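Local coordinates for protein sugar-binding transcriptional regulator, LacI family (Enterococcus faecalis, PDB 3CS3) that probably binds a sugar or related effector and, as a LacI-family repressor, probably regulates transcription by binding DNA through a domain not included in this construct, at residues 20-25 and 211-216; 108-113 and 138-143; 165-170 and 190-195; 240-245 and 250-255. All blocks are in the same frame, centred on the assembly; numbering follows the deposited sequence.

Contact 1. Residues 20-25 and 211-216; sequences GSFYGE and GFDNSE
Ser21, in the turn that leads into helix 23-35, meets Ser215 and Asp213 across the cleft of a two-lobed periplasmic binding protein-like fold, where the loop after strand 207-210 of one lobe faces the start of a helix of the other. Ser21 OG lies 3.4 Å from Ser215 CB, a van der Waals approach. The two backbones are close here, with Ser21 CA and Ser215 CA 5.1 Å apart. The polar link is made by water: one molecule donates to Asp213 OD2 at 2.7 Å and accepts from Ser21 OG at 2.8 Å, bridging the lobes. A further water accepts from Glu216 N at 2.9 Å; its modelled approach to the Ser21 carbonyl is too short to be trusted.

Phe22 follows, at the N-cap position of helix 23-35. Its CG sits between the backbone N and the carbonyl carbon (chi1 68°), and this turns the ring to the Asp213 carboxylate, whose plane is inclined by 60° to that of the ring. Asp213 OD2 approaches obliquely, 3.5 Å from Phe22 CD1. The other oxygen of Asp213 is held by Tyr230 OH and also binds a glycerol, probably from the crystallisation liquor, consistent with a ligand pocket in this cleft.

Further along, Glu25 brings its carboxylate near that of Glu216, a like charge that is paired with Lys194 of the second subunit. Ser215 OG, meanwhile, caps Gly218 N at the start of helix 216-220, and Ser215 N donates to Asp186 OD2.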
loop_
_atom_site.group_PDB
_atom_site.type_symbol
_atom_site.label_atom_id
_atom_site.label_comp_id
_atom_site.label_asym_id
_atom_site.label_seq_id
_atom_site.Cartn_x
_atom_site.Cartn_y
_atom_site.Cartn_z
ATOM N N GLY A 20 -2.026 -0.035 4.643
ATOM C CA GLY A 20 -1.366 0.471 3.436
ATOM C C GLY A 20 -1.671 1.928 3.143
ATOM O O GLY A 20 -1.077 2.529 2.244
ATOM N N SER A 21 -2.599 2.490 3.914
ATOM C CA SER A 21 -2.929 3.900 3.851
ATOM C C SER A 21 -1.893 4.736 4.615
ATOM O O SER A 21 -1.809 5.955 4.429
ATOM C CB SER A 21 -4.343 4.129 4.397
ATOM O OG SER A 21 -4.334 4.569 5.747
ATOM N N PHE A 22 -1.111 4.085 5.477
ATOM C CA PHE A 22 -0.004 4.761 6.158
ATOM C C PHE A 22 1.352 4.058 6.017
ATOM O O PHE A 22 2.381 4.638 6.388
ATOM C CB PHE A 22 -0.339 5.085 7.629
ATOM C CG PHE A 22 -0.479 3.877 8.521
ATOM C CD1 PHE A 22 -1.718 3.271 8.702
ATOM C CD2 PHE A 22 0.618 3.369 9.213
ATOM C CE1 PHE A 22 -1.854 2.166 9.534
ATOM C CE2 PHE A 22 0.487 2.262 10.038
ATOM C CZ PHE A 22 -0.752 1.660 10.201
ATOM N N TYR A 23 1.346 2.828 5.487
ATOM C CA TYR A 23 2.557 1.991 5.410
ATOM C C TYR A 23 3.672 2.608 4.592
ATOM O O TYR A 23 4.820 2.596 5.020
ATOM C CB TYR A 23 2.266 0.587 4.869
ATOM C CG TYR A 23 1.657 -0.366 5.869
ATOM C CD1 TYR A 23 1.771 -0.144 7.243
ATOM C CD2 TYR A 23 0.978 -1.505 5.441
ATOM C CE1 TYR A 23 1.206 -1.022 8.163
ATOM C CE2 TYR A 23 0.408 -2.387 6.355
ATOM C CZ TYR A 23 0.530 -2.141 7.712
ATOM O OH TYR A 23 -0.031 -3.014 8.618
ATOM N N GLY A 24 3.323 3.153 3.429
ATOM C CA GLY A 24 4.297 3.734 2.512
ATOM C C GLY A 24 5.183 4.785 3.156
ATOM O O GLY A 24 6.401 4.774 2.980
ATOM N N GLU A 25 4.570 5.676 3.926
ATOM C CA GLU A 25 5.297 6.766 4.567
ATOM C C GLU A 25 5.939 6.334 5.892
ATOM O O GLU A 25 6.929 6.923 6.333
ATOM C CB GLU A 25 4.411 8.016 4.712
ATOM C CG GLU A 25 2.923 7.742 4.968
ATOM C CD GLU A 25 2.088 7.583 3.697
ATOM O OE1 GLU A 25 2.090 8.507 2.858
ATOM O OE2 GLU A 25 1.412 6.539 3.551
ATOM N N GLY A 211 -12.501 9.627 10.996
ATOM C CA GLY A 211 -11.573 8.499 10.944
ATOM C C GLY A 211 -10.330 8.711 11.796
ATOM O O GLY A 211 -10.337 9.494 12.745
ATOM N N PHE A 212 -9.258 8.011 11.434
ATOM C CA PHE A 212 -8.003 7.994 12.182
ATOM C C PHE A 212 -6.973 7.495 11.177
ATOM O O PHE A 212 -7.276 6.571 10.418
ATOM C CB PHE A 212 -8.123 6.994 13.341
ATOM C CG PHE A 212 -7.205 7.261 14.520
ATOM C CD1 PHE A 212 -7.741 7.599 15.764
ATOM C CD2 PHE A 212 -5.820 7.127 14.408
ATOM C CE1 PHE A 212 -6.907 7.829 16.877
ATOM C CE2 PHE A 212 -4.975 7.361 15.512
ATOM C CZ PHE A 212 -5.523 7.707 16.747
ATOM N N ASP A 213 -5.794 8.130 11.161
ATOM C CA ASP A 213 -4.605 7.794 10.313
ATOM C C ASP A 213 -4.179 8.870 9.324
ATOM O O ASP A 213 -2.998 8.959 9.000
ATOM C CB ASP A 213 -4.686 6.441 9.572
ATOM C CG ASP A 213 -4.534 5.253 10.500
ATOM O OD1 ASP A 213 -4.128 5.447 11.663
ATOM O OD2 ASP A 213 -4.849 4.127 10.066
ATOM N N ASN A 214 -5.138 9.659 8.838
ATOM C CA ASN A 214 -4.891 10.700 7.829
ATOM C C ASN A 214 -4.303 10.138 6.523
ATOM O O ASN A 214 -3.239 10.551 6.063
ATOM C CB ASN A 214 -4.037 11.837 8.418
ATOM C CG ASN A 214 -3.932 13.048 7.503
ATOM O OD1 ASN A 214 -4.876 13.406 6.797
ATOM N ND2 ASN A 214 -2.768 13.682 7.515
ATOM N N SER A 215 -5.011 9.176 5.941
ATOM C CA SER A 215 -4.644 8.620 4.653
ATOM C C SER A 215 -4.770 9.709 3.599
ATOM O O SER A 215 -5.618 10.603 3.723
ATOM C CB SER A 215 -5.545 7.433 4.304
ATOM O OG SER A 215 -6.890 7.822 4.083
ATOM N N GLU A 216 -3.926 9.649 2.571
ATOM C CA GLU A 216 -3.985 10.660 1.519
ATOM C C GLU A 216 -5.230 10.530 0.644
ATOM O O GLU A 216 -5.695 11.529 0.106
ATOM C CB GLU A 216 -2.687 10.746 0.701
ATOM C CG GLU A 216 -2.325 9.521 -0.127
ATOM C CD GLU A 216 -1.035 9.720 -0.921
ATOM O OE1 GLU A 216 -0.337 8.718 -1.185
ATOM O OE2 GLU A 216 -0.720 10.877 -1.283
HETATM O O HOH W 1 -2.344 7.257 2.453
HETATM O O HOH W 2 -6.191 3.964 7.728
#

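Contact 2. Residues 108-113 and 138-143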
loop_
_atom_site.group_PDB
_atom_site.type_symbol
_atom_site.label_atom_id
_atom_site.label_comp_id
_atom_site.label_asym_id
_atom_site.label_seq_id
_atom_site.Cartn_x
_atom_site.Cartn_y
_atom_site.Cartn_z
ATOM N N GLN A 108 -9.556 13.477 21.081
ATOM C CA GLN A 108 -9.727 14.567 20.125
ATOM C C GLN A 108 -10.854 14.319 19.120
ATOM O O GLN A 108 -11.533 15.257 18.708
ATOM C CB GLN A 108 -8.409 14.866 19.415
ATOM C CG GLN A 108 -7.438 15.694 20.259
ATOM C CD GLN A 108 -6.040 15.760 19.664
ATOM O OE1 GLN A 108 -5.565 16.832 19.281
ATOM N NE2 GLN A 108 -5.377 14.612 19.580
ATOM N N ALA A 109 -11.063 13.059 18.744
ATOM C CA ALA A 109 -12.142 12.711 17.819
ATOM C C ALA A 109 -13.491 12.724 18.507
ATOM O O ALA A 109 -14.459 13.264 17.977
ATOM C CB ALA A 109 -11.899 11.362 17.201
ATOM N N ILE A 110 -13.545 12.134 19.694
ATOM C CA ILE A 110 -14.795 11.976 20.417
ATOM C C ILE A 110 -15.291 13.307 21.025
ATOM O O ILE A 110 -16.485 13.471 21.285
ATOM C CB ILE A 110 -14.686 10.823 21.454
ATOM C CG1 ILE A 110 -15.966 9.991 21.479
ATOM C CG2 ILE A 110 -14.276 11.323 22.820
ATOM C CD1 ILE A 110 -16.051 8.976 20.347
ATOM N N GLU A 111 -14.363 14.250 21.197
ATOM C CA GLU A 111 -14.643 15.617 21.627
ATOM C C GLU A 111 -15.481 16.349 20.594
ATOM O O GLU A 111 -16.279 17.215 20.942
ATOM C CB GLU A 111 -13.327 16.369 21.794
ATOM C CG GLU A 111 -13.352 17.563 22.710
ATOM C CD GLU A 111 -11.955 18.103 22.971
ATOM O OE1 GLU A 111 -11.334 18.635 22.021
ATOM O OE2 GLU A 111 -11.478 17.997 24.123
ATOM N N GLN A 112 -15.286 16.000 19.324
ATOM C CA GLN A 112 -15.997 16.631 18.227
ATOM C C GLN A 112 -17.453 16.194 18.185
ATOM O O GLN A 112 -18.328 16.983 17.807
ATOM C CB GLN A 112 -15.320 16.313 16.892
ATOM C CG GLN A 112 -13.858 16.710 16.814
ATOM C CD GLN A 112 -13.667 18.207 16.815
ATOM O OE1 GLN A 112 -14.360 18.930 16.104
ATOM N NE2 GLN A 112 -12.723 18.683 17.618
ATOM N N PHE A 113 -17.707 14.938 18.555
ATOM C CA PHE A 113 -19.078 14.428 18.646
ATOM C C PHE A 113 -19.821 15.074 19.812
ATOM O O PHE A 113 -20.992 15.419 19.679
ATOM C CB PHE A 113 -19.109 12.907 18.772
ATOM C CG PHE A 113 -18.571 12.183 17.566
ATOM C CD1 PHE A 113 -19.404 11.869 16.495
ATOM C CD2 PHE A 113 -17.229 11.797 17.510
ATOM C CE1 PHE A 113 -18.905 11.188 15.382
ATOM C CE2 PHE A 113 -16.718 11.129 16.410
ATOM C CZ PHE A 113 -17.559 10.822 15.337
ATOM N N ALA A 138 -11.476 2.323 25.052
ATOM C CA ALA A 138 -11.502 2.655 26.485
ATOM C C ALA A 138 -11.689 4.143 26.742
ATOM O O ALA A 138 -12.331 4.538 27.712
ATOM C CB ALA A 138 -10.238 2.164 27.176
ATOM N N VAL A 139 -11.131 4.958 25.860
ATOM C CA VAL A 139 -11.198 6.406 25.987
ATOM C C VAL A 139 -12.488 6.970 25.374
ATOM O O VAL A 139 -13.087 7.899 25.929
ATOM C CB VAL A 139 -9.899 7.050 25.427
ATOM C CG1 VAL A 139 -10.139 8.432 24.841
ATOM C CG2 VAL A 139 -8.864 7.109 26.525
ATOM N N SER A 140 -12.912 6.385 24.250
ATOM C CA SER A 140 -14.139 6.782 23.559
ATOM C C SER A 140 -15.369 6.543 24.426
ATOM O O SER A 140 -16.162 7.458 24.626
ATOM C CB SER A 140 -14.297 6.024 22.239
ATOM O OG SER A 140 -13.223 6.291 21.365
ATOM N N THR A 141 -15.501 5.316 24.940
ATOM C CA THR A 141 -16.624 4.920 25.793
ATOM C C THR A 141 -16.674 5.712 27.105
ATOM O O THR A 141 -17.754 6.119 27.528
ATOM C CB THR A 141 -16.612 3.409 26.102
ATOM O OG1 THR A 141 -15.381 3.062 26.744
ATOM C CG2 THR A 141 -16.758 2.595 24.823
ATOM N N ARG A 142 -15.512 5.941 27.721
ATOM C CA ARG A 142 -15.401 6.758 28.938
ATOM C C ARG A 142 -15.921 8.188 28.746
ATOM O O ARG A 142 -16.695 8.687 29.571
ATOM C CB ARG A 142 -13.955 6.784 29.448
ATOM C CG ARG A 142 -13.686 7.746 30.607
ATOM C CD ARG A 142 -12.201 7.833 30.954
ATOM N NE ARG A 142 -11.438 8.659 30.014
ATOM C CZ ARG A 142 -10.111 8.801 30.031
ATOM N NH1 ARG A 142 -9.518 9.577 29.134
ATOM N NH2 ARG A 142 -9.370 8.170 30.935
ATOM N N GLU A 143 -15.511 8.835 27.656
ATOM C CA GLU A 143 -15.928 10.212 27.386
ATOM C C GLU A 143 -17.386 10.323 26.945
ATOM O O GLU A 143 -18.047 11.313 27.248
ATOM C CB GLU A 143 -15.014 10.879 26.360
ATOM C CG GLU A 143 -13.577 11.102 26.825
ATOM C CD GLU A 143 -13.453 12.128 27.941
ATOM O OE1 GLU A 143 -14.151 13.166 27.894
ATOM O OE2 GLU A 143 -12.643 11.898 28.862
#
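Ile110 of helix 102-115 packs against Ser140 and Glu143, one turn apart on helix 131-146. Its CB leaves the backbone in the direction of the facing helix and divides into two arms with separate targets. The shorter arm, CG2, lies against the aliphatic root of Glu143, 3.6 Å from its CB and 4.1 Å from its CG, and the two side chains pass at a slant. On the longer arm, CG1 comes within 4.0 Å of the carbonyl O of Ser140. CD1 then ends over the Ser140 side chain, 3.9 Å from CB and 4.0 Å from OG. The two arms thus reach residues one turn apart on the partner helix, and the forces are van der Waals throughout.

Small Ser140 lets the backbones close to 6.1 Å, measured from its CA to that of Ile110. Its OG bonds back to Arg136 O, within its own helix, so the hydroxyl is satisfied while it lies under the isoleucine methyl. Glu143 offers CB and CG to Ile110, and the bend at chi2 (-67°) turns its carboxylate, which pairs with Arg146.

Beneath the pair, Ile110 and Ser140 both reach Phe182 of strand 179-183 and Leu123 of strand 121-125. Two neighbouring helices packed side by side on a parallel sheet are typical of the layered alpha/beta architecture of a periplasmic binding protein lobe.

Contact 3. Residues 165-170 and 190-195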
loop_
_atom_site.group_PDB
_atom_site.type_symbol
_atom_site.label_atom_id
_atom_site.label_comp_id
_atom_site.label_asym_id
_atom_site.label_seq_id
_atom_site.Cartn_x
_atom_site.Cartn_y
_atom_site.Cartn_z
ATOM N N ALA A 165 -19.053 -3.632 5.122
ATOM C CA ALA A 165 -19.997 -4.517 5.796
ATOM C C ALA A 165 -20.674 -3.848 6.995
ATOM O O ALA A 165 -21.869 -4.059 7.233
ATOM C CB ALA A 165 -19.289 -5.798 6.230
ATOM N N ALA A 166 -19.908 -3.043 7.736
ATOM C CA ALA A 166 -20.432 -2.264 8.861
ATOM C C ALA A 166 -21.489 -1.266 8.420
ATOM O O ALA A 166 -22.544 -1.183 9.035
ATOM C CB ALA A 166 -19.322 -1.545 9.579
ATOM N N ALA A 167 -21.202 -0.529 7.349
ATOM C CA ALA A 167 -22.139 0.450 6.792
ATOM C C ALA A 167 -23.444 -0.191 6.306
ATOM O O ALA A 167 -24.510 0.414 6.419
ATOM C CB ALA A 167 -21.477 1.238 5.672
ATOM N N LYS A 168 -23.348 -1.412 5.778
ATOM C CA LYS A 168 -24.518 -2.184 5.359
ATOM C C LYS A 168 -25.353 -2.604 6.568
ATOM O O LYS A 168 -26.582 -2.586 6.513
ATOM C CB LYS A 168 -24.096 -3.413 4.539
ATOM C CG LYS A 168 -25.240 -4.069 3.757
ATOM C CD LYS A 168 -24.761 -5.181 2.827
ATOM C CE LYS A 168 -24.702 -6.528 3.540
ATOM N NZ LYS A 168 -24.573 -7.661 2.581
ATOM N N LYS A 169 -24.672 -2.967 7.655
ATOM C CA LYS A 169 -25.324 -3.344 8.907
ATOM C C LYS A 169 -25.961 -2.133 9.597
ATOM O O LYS A 169 -27.078 -2.230 10.102
ATOM C CB LYS A 169 -24.326 -4.048 9.836
ATOM C CG LYS A 169 -24.932 -4.631 11.115
ATOM C CD LYS A 169 -24.141 -5.830 11.658
ATOM C CE LYS A 169 -22.921 -5.420 12.488
ATOM N NZ LYS A 169 -21.682 -5.244 11.670
ATOM N N ILE A 170 -25.251 -1.003 9.593
ATOM C CA ILE A 170 -25.718 0.249 10.200
ATOM C C ILE A 170 -26.976 0.780 9.518
ATOM O O ILE A 170 -27.969 1.082 10.185
ATOM C CB ILE A 170 -24.617 1.346 10.169
ATOM C CG1 ILE A 170 -23.482 0.997 11.128
ATOM C CG2 ILE A 170 -25.180 2.710 10.546
ATOM C CD1 ILE A 170 -22.203 1.783 10.889
ATOM N N ILE A 190 -13.290 4.667 4.597
ATOM C CA ILE A 190 -13.383 4.616 3.129
ATOM C C ILE A 190 -14.365 3.527 2.685
ATOM O O ILE A 190 -15.138 3.728 1.747
ATOM C CB ILE A 190 -11.987 4.453 2.445
ATOM C CG1 ILE A 190 -11.110 5.698 2.669
ATOM C CG2 ILE A 190 -12.114 4.147 0.936
ATOM C CD1 ILE A 190 -11.701 7.022 2.173
ATOM N N GLY A 191 -14.345 2.394 3.385
ATOM C CA GLY A 191 -15.355 1.342 3.226
ATOM C C GLY A 191 -16.778 1.830 3.442
ATOM O O GLY A 191 -17.690 1.406 2.736
ATOM N N VAL A 192 -16.961 2.727 4.411
ATOM C CA VAL A 192 -18.261 3.352 4.660
ATOM C C VAL A 192 -18.661 4.250 3.483
ATOM O O VAL A 192 -19.800 4.175 3.022
ATOM C CB VAL A 192 -18.306 4.113 6.027
ATOM C CG1 VAL A 192 -19.627 4.855 6.218
ATOM C CG2 VAL A 192 -18.086 3.145 7.183
ATOM N N TYR A 193 -17.717 5.066 2.994
ATOM C CA TYR A 193 -17.908 5.875 1.776
ATOM C C TYR A 193 -18.384 5.035 0.588
ATOM O O TYR A 193 -19.310 5.432 -0.120
ATOM C CB TYR A 193 -16.615 6.581 1.375
ATOM C CG TYR A 193 -16.369 7.923 2.011
ATOM C CD1 TYR A 193 -16.007 8.029 3.354
ATOM C CD2 TYR A 193 -16.461 9.088 1.263
ATOM C CE1 TYR A 193 -15.763 9.266 3.938
ATOM C CE2 TYR A 193 -16.218 10.331 1.835
ATOM C CZ TYR A 193 -15.870 10.410 3.173
ATOM O OH TYR A 193 -15.626 11.634 3.746
ATOM N N LYS A 194 -17.743 3.882 0.387
ATOM C CA LYS A 194 -18.090 2.951 -0.693
ATOM C C LYS A 194 -19.563 2.551 -0.701
ATOM O O LYS A 194 -20.227 2.667 -1.732
ATOM C CB LYS A 194 -17.210 1.696 -0.646
ATOM C CG LYS A 194 -16.169 1.599 -1.751
ATOM C CD LYS A 194 -14.888 2.373 -1.446
ATOM C CE LYS A 194 -13.898 2.230 -2.602
ATOM N NZ LYS A 194 -12.480 2.413 -2.189
ATOM N N TYR A 195 -20.067 2.101 0.448
ATOM C CA TYR A 195 -21.460 1.671 0.565
ATOM C C TYR A 195 -22.460 2.821 0.455
ATOM O O TYR A 195 -23.529 2.655 -0.134
ATOM C CB TYR A 195 -21.695 0.882 1.861
ATOM C CG TYR A 195 -23.089 0.297 1.956
ATOM C CD1 TYR A 195 -24.088 0.936 2.693
ATOM C CD2 TYR A 195 -23.417 -0.879 1.288
ATOM C CE1 TYR A 195 -25.369 0.411 2.768
ATOM C CE2 TYR A 195 -24.696 -1.410 1.356
ATOM C CZ TYR A 195 -25.665 -0.761 2.099
ATOM O OH TYR A 195 -26.934 -1.286 2.173
#
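The axes of segments 165-170 and 190-195 approach to 8.2 Å and cross at -55°, with the CA atoms of Ala167 and Val192 only 5.3 Å apart. Such closeness depends on the small side chain of Ala167, which points at the other helix: its CB lies 4.0 Å from Val192 CA and 4.1 Å from Val192 CG1, and it touches Tyr195 CB at 3.8 Å. The methyl is therefore lodged between two residues one turn apart on helix 186-196.

Tyr195 makes the broader contact. With CG trans to its own backbone N (chi1 -174°), the side chain stretches across to the other helix and lays one ring face on the backbone of Lys168. Lys168 CA stands 3.9 Å from the ring centroid, 17° off the normal, a CH-pi contact displaced toward the rim. The lysine and tyrosine side chains cross at about a right angle: Lys168 CG passes 3.6 Å from Tyr195 OH, while CB rests near CE2. Beyond that the chain leads away, so the ammonium group takes no part in the contact. The Ala167 carbonyl O comes near Tyr195 CE1 at a slant. Tyr195 also meets Tyr164 edge-to-face.

The two helices pack side by side on one face of the four-stranded parallel sheet, as in the alpha/beta lobes of periplasmic binding protein-like domains. Val192 rests on Leu124 of strand 121-125 and on Ile207 and Ile209 of strand 207-210, whereas Ala166 and Ile170 of the other helix bear on Ile154 of strand 151-155.

Contact 4. Residues 240-245 and 250-255; sequences AEKIIH and EAAESE. With SO4 (sulfate ion), chain E.
Lys242 and Glu255 meet at about a right angle, the lysine chain bending at chi2 and chi3 to bring NZ to two acceptors. Lys242 NZ forms a salt bridge with Glu255 OE2 at 2.6 Å, coming from above the carboxylate plane by 36°, and it also donates to the carbonyl O of Glu253 at 2.8 Å, in the carbonyl plane. The charged end of a mostly buried lysine is thus gripped twice.

One turn on, the Glu250 carboxylate stands nearly perpendicular to the His245 imidazole, the planes 87° apart. OE1 lies over one face toward the rim, 3.6 Å from His245 CG, and is itself paired with Arg248. Ala251 O instead meets the ring at its edge, 3.8 Å from CD2. Between the two polar sites, Ala252 CB packs 3.8 Å from His245 CB.

Ala252 N donates to sulfate O2, at 2.7 Å and 174°, the ion being probably from the crystallisation liquor and also held by Arg96. The bond from Glu250 N to His245 O, 2.9 Å, reaches five residues back to the last turns of helix 232-247, consistent with a helix C-terminal cap, and the loop then runs back along the helix into strand 255-262: a helix-to-strand connection in an alpha/beta lobe.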
loop_
_atom_site.group_PDB
_atom_site.type_symbol
_atom_site.label_atom_id
_atom_site.label_comp_id
_atom_site.label_asym_id
_atom_site.label_seq_id
_atom_site.Cartn_x
_atom_site.Cartn_y
_atom_site.Cartn_z
ATOM N N ALA A 240 13.137 3.153 13.796
ATOM C CA ALA A 240 14.456 2.813 13.250
ATOM C C ALA A 240 15.611 3.182 14.189
ATOM O O ALA A 240 16.539 2.400 14.355
ATOM C CB ALA A 240 14.647 3.458 11.895
ATOM N N GLU A 241 15.550 4.360 14.810
ATOM C CA GLU A 241 16.608 4.790 15.727
ATOM C C GLU A 241 16.560 3.996 17.031
ATOM O O GLU A 241 17.590 3.761 17.657
ATOM C CB GLU A 241 16.563 6.315 15.978
ATOM C CG GLU A 241 16.000 6.773 17.343
ATOM C CD GLU A 241 15.973 8.293 17.527
ATOM O OE1 GLU A 241 16.000 9.040 16.521
ATOM O OE2 GLU A 241 15.915 8.741 18.691
ATOM N N LYS A 242 15.359 3.571 17.415
ATOM C CA LYS A 242 15.158 2.801 18.630
ATOM C C LYS A 242 15.698 1.389 18.510
ATOM O O LYS A 242 16.216 0.859 19.478
ATOM C CB LYS A 242 13.673 2.741 18.985
ATOM C CG LYS A 242 13.388 2.830 20.471
ATOM C CD LYS A 242 12.725 4.148 20.840
ATOM C CE LYS A 242 13.664 5.339 20.720
ATOM N NZ LYS A 242 13.313 6.419 21.666
ATOM N N ILE A 243 15.561 0.782 17.332
ATOM C CA ILE A 243 16.047 -0.581 17.105
ATOM C C ILE A 243 17.585 -0.629 17.033
ATOM O O ILE A 243 18.200 -1.561 17.551
ATOM C CB ILE A 243 15.321 -1.291 15.888
ATOM C CG1 ILE A 243 15.627 -2.781 15.844
ATOM C CG2 ILE A 243 15.651 -0.670 14.547
ATOM C CD1 ILE A 243 14.752 -3.579 16.719
ATOM N N ILE A 244 18.192 0.395 16.432
ATOM C CA ILE A 244 19.647 0.525 16.413
ATOM C C ILE A 244 20.186 0.683 17.832
ATOM O O ILE A 244 20.996 -0.128 18.272
ATOM C CB ILE A 244 20.121 1.700 15.515
ATOM C CG1 ILE A 244 19.723 1.471 14.043
ATOM C CG2 ILE A 244 21.632 1.938 15.658
ATOM C CD1 ILE A 244 20.133 0.123 13.451
ATOM N N HIS A 245 19.699 1.699 18.547
ATOM C CA HIS A 245 20.118 1.986 19.923
ATOM C C HIS A 245 19.927 0.788 20.846
ATOM O O HIS A 245 20.798 0.489 21.654
ATOM C CB HIS A 245 19.373 3.206 20.480
ATOM C CG HIS A 245 19.899 4.521 19.989
ATOM N ND1 HIS A 245 20.182 4.767 18.661
ATOM C CD2 HIS A 245 20.172 5.671 20.647
ATOM C CE1 HIS A 245 20.620 6.005 18.526
ATOM N NE2 HIS A 245 20.623 6.577 19.716
ATOM N N GLU A 250 22.418 0.479 24.009
ATOM C CA GLU A 250 22.277 1.862 24.464
ATOM C C GLU A 250 20.917 2.169 25.093
ATOM O O GLU A 250 20.039 1.300 25.176
ATOM C CB GLU A 250 22.580 2.833 23.314
ATOM C CG GLU A 250 24.050 2.857 22.909
ATOM C CD GLU A 250 24.277 3.323 21.480
ATOM O OE1 GLU A 250 23.340 3.875 20.865
ATOM O OE2 GLU A 250 25.405 3.135 20.969
ATOM N N ALA A 251 20.770 3.409 25.558
ATOM C CA ALA A 251 19.516 3.897 26.113
ATOM C C ALA A 251 18.537 4.189 24.981
ATOM O O ALA A 251 18.759 5.083 24.151
ATOM C CB ALA A 251 19.750 5.139 26.966
ATOM N N ALA A 252 17.459 3.411 24.958
ATOM C CA ALA A 252 16.455 3.488 23.915
ATOM C C ALA A 252 15.079 3.468 24.559
ATOM O O ALA A 252 14.386 2.462 24.499
ATOM C CB ALA A 252 16.614 2.314 22.962
ATOM N N GLU A 253 14.688 4.580 25.176
ATOM C CA GLU A 253 13.430 4.651 25.922
ATOM C C GLU A 253 12.209 4.581 25.014
ATOM O O GLU A 253 12.214 5.144 23.922
ATOM C CB GLU A 253 13.372 5.925 26.768
ATOM C CG GLU A 253 14.313 5.923 27.965
ATOM C CD GLU A 253 14.397 7.275 28.657
ATOM O OE1 GLU A 253 15.028 7.349 29.734
ATOM O OE2 GLU A 253 13.838 8.263 28.127
ATOM N N SER A 254 11.175 3.882 25.476
ATOM C CA SER A 254 9.899 3.799 24.769
ATOM C C SER A 254 9.238 5.170 24.646
ATOM O O SER A 254 9.321 5.986 25.559
ATOM C CB SER A 254 8.958 2.816 25.461
ATOM O OG SER A 254 9.422 1.484 25.318
ATOM N N GLU A 255 8.607 5.415 23.500
ATOM C CA GLU A 255 8.078 6.728 23.159
ATOM C C GLU A 255 6.675 6.649 22.570
ATOM O O GLU A 255 6.216 5.575 22.180
ATOM C CB GLU A 255 9.002 7.425 22.160
ATOM C CG GLU A 255 10.213 8.083 22.798
ATOM C CD GLU A 255 10.997 8.944 21.831
ATOM O OE1 GLU A 255 10.391 9.797 21.145
ATOM O OE2 GLU A 255 12.231 8.780 21.773
HETATM S S SO4 E . 16.390 2.295 28.166
HETATM O O1 SO4 E . 14.941 2.371 28.004
HETATM O O2 SO4 E . 16.990 1.693 26.979
HETATM O O3 SO4 E . 16.933 3.637 28.356
HETATM O O4 SO4 E . 16.691 1.474 29.335
#

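In the fold
Contacts 2 and 3 belong to the same lobe and pack helices on its four-stranded parallel sheet, but on opposite faces: strand 121-125 offers Leu123 to contact 2 and Leu122 and Leu124 to contact 3. Both are chiefly apolar. Contact 2 is buried, whereas contacts 3 and 4 are partly exposed. Contact 4 lies in the other lobe, its centre about 40 Å from that of contact 3, and there ionic and backbone bonds do much of the work. Contact 1, nearest the centre of the chain, is buried yet polar, with water bridging the lobes. It closes the long chain loop in which contacts 2 and 3 are nested. Contacts 1 and 3 both lie by the subunit interface.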